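Local structure of Apc35852 (Geobacillus stearothermophilus, 1U9C) at residues T16-D21 with V167-L172. The protein is of unknown function but belongs to the DJ-1/PfpI family, whose members include chaperones and cysteine proteases. Residues are numbered along the deposited sequence; the frame is centred on the assembly and turned at random. Where two conformers were deposited one is given.
Sequences TTITDD and VHMPFL
Thr19 lays its methyl group over one face of the His168 imidazole. CG2 of Thr19 stands 3.6 Å from the centroid of the His168 ring and 19° off the ring normal, a CH-pi contact. It leans toward the rim, and its nearest ring atom is CE1 of His168 at 3.4 Å. With chi1 at 67°, OG1 of Thr19 sits between the backbone N and the carbonyl carbon, which turns CG2 anti to the carbonyl carbon and over the ring. OG1 makes a weak hydrogen bond with ND1 of His22. Ile18 and Thr19 both face His22 in a classic beta bulge. Beside the Thr19 methyl, CG2 of Ile18 packs against CB of His168 at 3.6 Å. These two methyls form the close part of the contact. The inner side is looser: CD1 of Ile18 only just meets CE of Met169 at 4.5 Å. Both side chains also touch Phe103 of helix 101-104. On the solvent side, OD2 of exposed Asp21 stays 6.7 Å from NE2 of His168. Replacing His168 by an alanine would remove the ring and is likely to leave the Thr19 methyl without its partner and a gap between the loops. The contact joins the loop between strands 7-12 and 22-23 to the loop between helices 157-163 and 173-179. No hydrogen bond or salt bridge crosses it, so this small junction probably depends on shape and dispersion rather than on charge.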
ATOM      1  N   THR A  16      -1.990   3.636 -15.163  0.50 17.28           N
ATOM      2  CA  THR A  16      -3.273   4.255 -15.435  0.50 20.18           C
ATOM      3  C   THR A  16      -4.241   3.425 -16.286  0.50 18.00           C
ATOM      4  O   THR A  16      -5.445   3.635 -16.241  0.50 18.06           O
ATOM      5  CB  THR A  16      -2.783   5.490 -16.217  0.50 22.33           C
ATOM      6  OG1 THR A  16      -2.256   6.486 -15.317  0.50 25.88           O
ATOM      7  CG2 THR A  16      -3.819   6.076 -17.149  0.50 25.13           C
ATOM      8  N   THR A  17      -3.778   2.483 -17.091  1.00 23.03           N
ATOM      9  CA  THR A  17      -4.627   1.854 -18.146  1.00 24.49           C
ATOM     10  C   THR A  17      -5.434   0.639 -17.691  1.00 25.35           C
ATOM     11  O   THR A  17      -4.913  -0.301 -17.096  1.00 26.74           O
ATOM     12  CB  THR A  17      -3.790   1.453 -19.329  1.00 25.55           C
ATOM     13  OG1 THR A  17      -2.719   0.613 -18.887  1.00 28.52           O
ATOM     14  CG2 THR A  17      -3.152   2.681 -19.952  1.00 26.78           C
ATOM     15  N   ILE A  18      -6.736   0.677 -17.901  1.00 24.44           N
ATOM     16  CA  ILE A  18      -7.540  -0.559 -17.778  1.00 24.58           C
ATOM     17  C   ILE A  18      -8.219  -0.802 -19.104  1.00 27.04           C
ATOM     18  O   ILE A  18      -7.958  -1.827 -19.744  1.00 27.55           O
ATOM     19  CB  ILE A  18      -8.546  -0.437 -16.645  1.00 25.83           C
ATOM     20  CG1 ILE A  18      -7.873   0.115 -15.405  1.00 25.91           C
ATOM     21  CG2 ILE A  18      -9.250  -1.762 -16.433  1.00 26.40           C
ATOM     22  CD1 ILE A  18      -8.763   0.244 -14.118  1.00 26.87           C
ATOM     23  N   THR A  19      -9.112   0.099 -19.510  1.00 28.09           N
ATOM     24  CA  THR A  19      -9.757   0.104 -20.823  1.00 31.65           C
ATOM     25  C   THR A  19      -9.774   1.558 -21.303  1.00 34.52           C
ATOM     26  O   THR A  19      -9.296   2.448 -20.555  1.00 35.16           O
ATOM     27  CB  THR A  19     -11.157  -0.393 -20.700  1.00 31.35           C
ATOM     28  OG1 THR A  19     -11.954   0.545 -19.946  1.00 35.63           O
ATOM     29  CG2 THR A  19     -11.206  -1.636 -19.887  1.00 30.93           C
ATOM     30  N   ASP A  20     -10.261   1.811 -22.518  1.00 36.30           N
ATOM     31  CA  ASP A  20     -10.342   3.193 -23.042  1.00 37.23           C
ATOM     32  C   ASP A  20     -11.280   4.082 -22.210  1.00 37.67           C
ATOM     33  O   ASP A  20     -11.011   5.272 -22.021  1.00 40.56           O
ATOM     34  CB  ASP A  20     -10.846   3.191 -24.503  1.00 38.72           C
ATOM     35  CG  ASP A  20      -9.773   2.796 -25.528  1.00 41.63           C
ATOM     36  OD1 ASP A  20      -8.569   3.102 -25.336  1.00 48.78           O
ATOM     37  OD2 ASP A  20     -10.054   2.180 -26.592  1.00 46.68           O
ATOM     38  N   ASP A  21     -12.345   3.501 -21.684  1.00 38.35           N
ATOM     39  CA  ASP A  21     -13.336   4.195 -20.842  1.00 38.17           C
ATOM     40  C   ASP A  21     -13.057   4.137 -19.323  1.00 37.29           C
ATOM     41  O   ASP A  21     -13.897   4.544 -18.518  1.00 39.21           O
ATOM     42  CB  ASP A  21     -14.719   3.626 -21.162  1.00 39.05           C
ATOM     43  CG  ASP A  21     -15.673   3.598 -19.969  1.00 43.37           C
ATOM     44  OD1 ASP A  21     -16.573   4.469 -19.881  1.00 48.68           O
ATOM     45  OD2 ASP A  21     -15.636   2.713 -19.088  1.00 48.78           O
ATOM     46  N   VAL A 167     -14.486  -7.517 -13.215  1.00 23.41           N
ATOM     47  CA  VAL A 167     -14.299  -8.152 -14.506  1.00 23.37           C
ATOM     48  C   VAL A 167     -13.048  -7.692 -15.248  1.00 22.73           C
ATOM     49  O   VAL A 167     -12.590  -8.447 -16.105  1.00 23.16           O
ATOM     50  CB  VAL A 167     -15.541  -7.989 -15.387  1.00 23.57           C
ATOM     51  CG1 VAL A 167     -16.734  -8.638 -14.735  1.00 24.55           C
ATOM     52  CG2 VAL A 167     -15.816  -6.530 -15.731  1.00 25.49           C
ATOM     53  N   HIS A 168     -12.508  -6.515 -14.912  1.00 22.89           N
ATOM     54  CA  HIS A 168     -11.281  -6.023 -15.563  1.00 22.05           C
ATOM     55  C   HIS A 168     -10.022  -6.196 -14.725  1.00 22.21           C
ATOM     56  O   HIS A 168      -8.962  -5.661 -15.064  1.00 22.91           O
ATOM     57  CB  HIS A 168     -11.421  -4.557 -15.936  1.00 20.74           C
ATOM     58  CG  HIS A 168     -12.331  -4.288 -17.071  1.00 22.80           C
ATOM     59  ND1 HIS A 168     -12.120  -4.809 -18.338  1.00 17.43           N
ATOM     60  CD2 HIS A 168     -13.542  -3.670 -17.122  1.00 24.06           C
ATOM     61  CE1 HIS A 168     -13.093  -4.412 -19.137  1.00 20.80           C
ATOM     62  NE2 HIS A 168     -13.988  -3.756 -18.407  1.00 24.59           N
ATOM     63  N   MET A 169     -10.114  -6.842 -13.567  1.00 23.31           N
ATOM     64  CA  MET A 169      -8.940  -7.130 -12.767  1.00 22.12           C
ATOM     65  C   MET A 169      -8.321  -8.435 -13.230  1.00 23.29           C
ATOM     66  O   MET A 169      -9.018  -9.379 -13.586  1.00 24.09           O
ATOM     67  CB  MET A 169      -9.333  -7.280 -11.303  1.00 23.90           C
ATOM     68  CG  MET A 169      -9.758  -5.983 -10.677  1.00 21.39           C
ATOM     69  SD  MET A 169      -8.569  -4.619 -10.688  1.00 25.25           S
ATOM     70  CE  MET A 169      -9.197  -3.721 -12.125  1.00 25.21           C
ATOM     71  N   PRO A 170      -6.986  -8.467 -13.217  1.00 22.04           N
ATOM     72  CA  PRO A 170      -6.224  -9.643 -13.573  1.00 24.27           C
ATOM     73  C   PRO A 170      -6.435 -10.794 -12.601  1.00 22.42           C
ATOM     74  O   PRO A 170      -6.215 -11.959 -12.976  1.00 22.92           O
ATOM     75  CB  PRO A 170      -4.782  -9.140 -13.540  1.00 24.91           C
ATOM     76  CG  PRO A 170      -4.800  -8.060 -12.739  1.00 27.24           C
ATOM     77  CD  PRO A 170      -6.100  -7.324 -12.948  1.00 25.99           C
ATOM     78  N   PHE A 171      -6.820 -10.430 -11.380  1.00 23.50           N
ATOM     79  CA  PHE A 171      -7.211 -11.377 -10.321  1.00 22.04           C
ATOM     80  C   PHE A 171      -7.974 -10.575  -9.286  1.00 20.82           C
ATOM     81  O   PHE A 171      -7.924  -9.346  -9.278  1.00 21.23           O
ATOM     82  CB  PHE A 171      -5.980 -11.996  -9.665  1.00 22.81           C
ATOM     83  CG  PHE A 171      -5.037 -10.968  -9.063  1.00 23.01           C
ATOM     84  CD1 PHE A 171      -5.120 -10.628  -7.724  1.00 22.58           C
ATOM     85  CD2 PHE A 171      -4.066 -10.379  -9.855  1.00 26.34           C
ATOM     86  CE1 PHE A 171      -4.250  -9.681  -7.197  1.00 23.23           C
ATOM     87  CE2 PHE A 171      -3.214  -9.438  -9.343  1.00 27.04           C
ATOM     88  CZ  PHE A 171      -3.294  -9.095  -8.001  1.00 23.75           C
ATOM     89  N   LEU A 172      -8.691 -11.233  -8.395  1.00 21.50           N
ATOM     90  CA  LEU A 172      -9.364 -10.537  -7.303  1.00 20.93           C
ATOM     91  C   LEU A 172      -8.456 -10.577  -6.063  1.00 21.14           C
ATOM     92  O   LEU A 172      -7.950 -11.625  -5.692  1.00 22.54           O
ATOM     93  CB  LEU A 172     -10.752 -11.115  -6.982  1.00 21.84           C
ATOM     94  CG  LEU A 172     -11.834 -10.863  -8.024  1.00 21.83           C
ATOM     95  CD1 LEU A 172     -13.175 -11.321  -7.534  1.00 21.84           C
ATOM     96  CD2 LEU A 172     -11.860  -9.393  -8.438  1.00 24.84           C
TER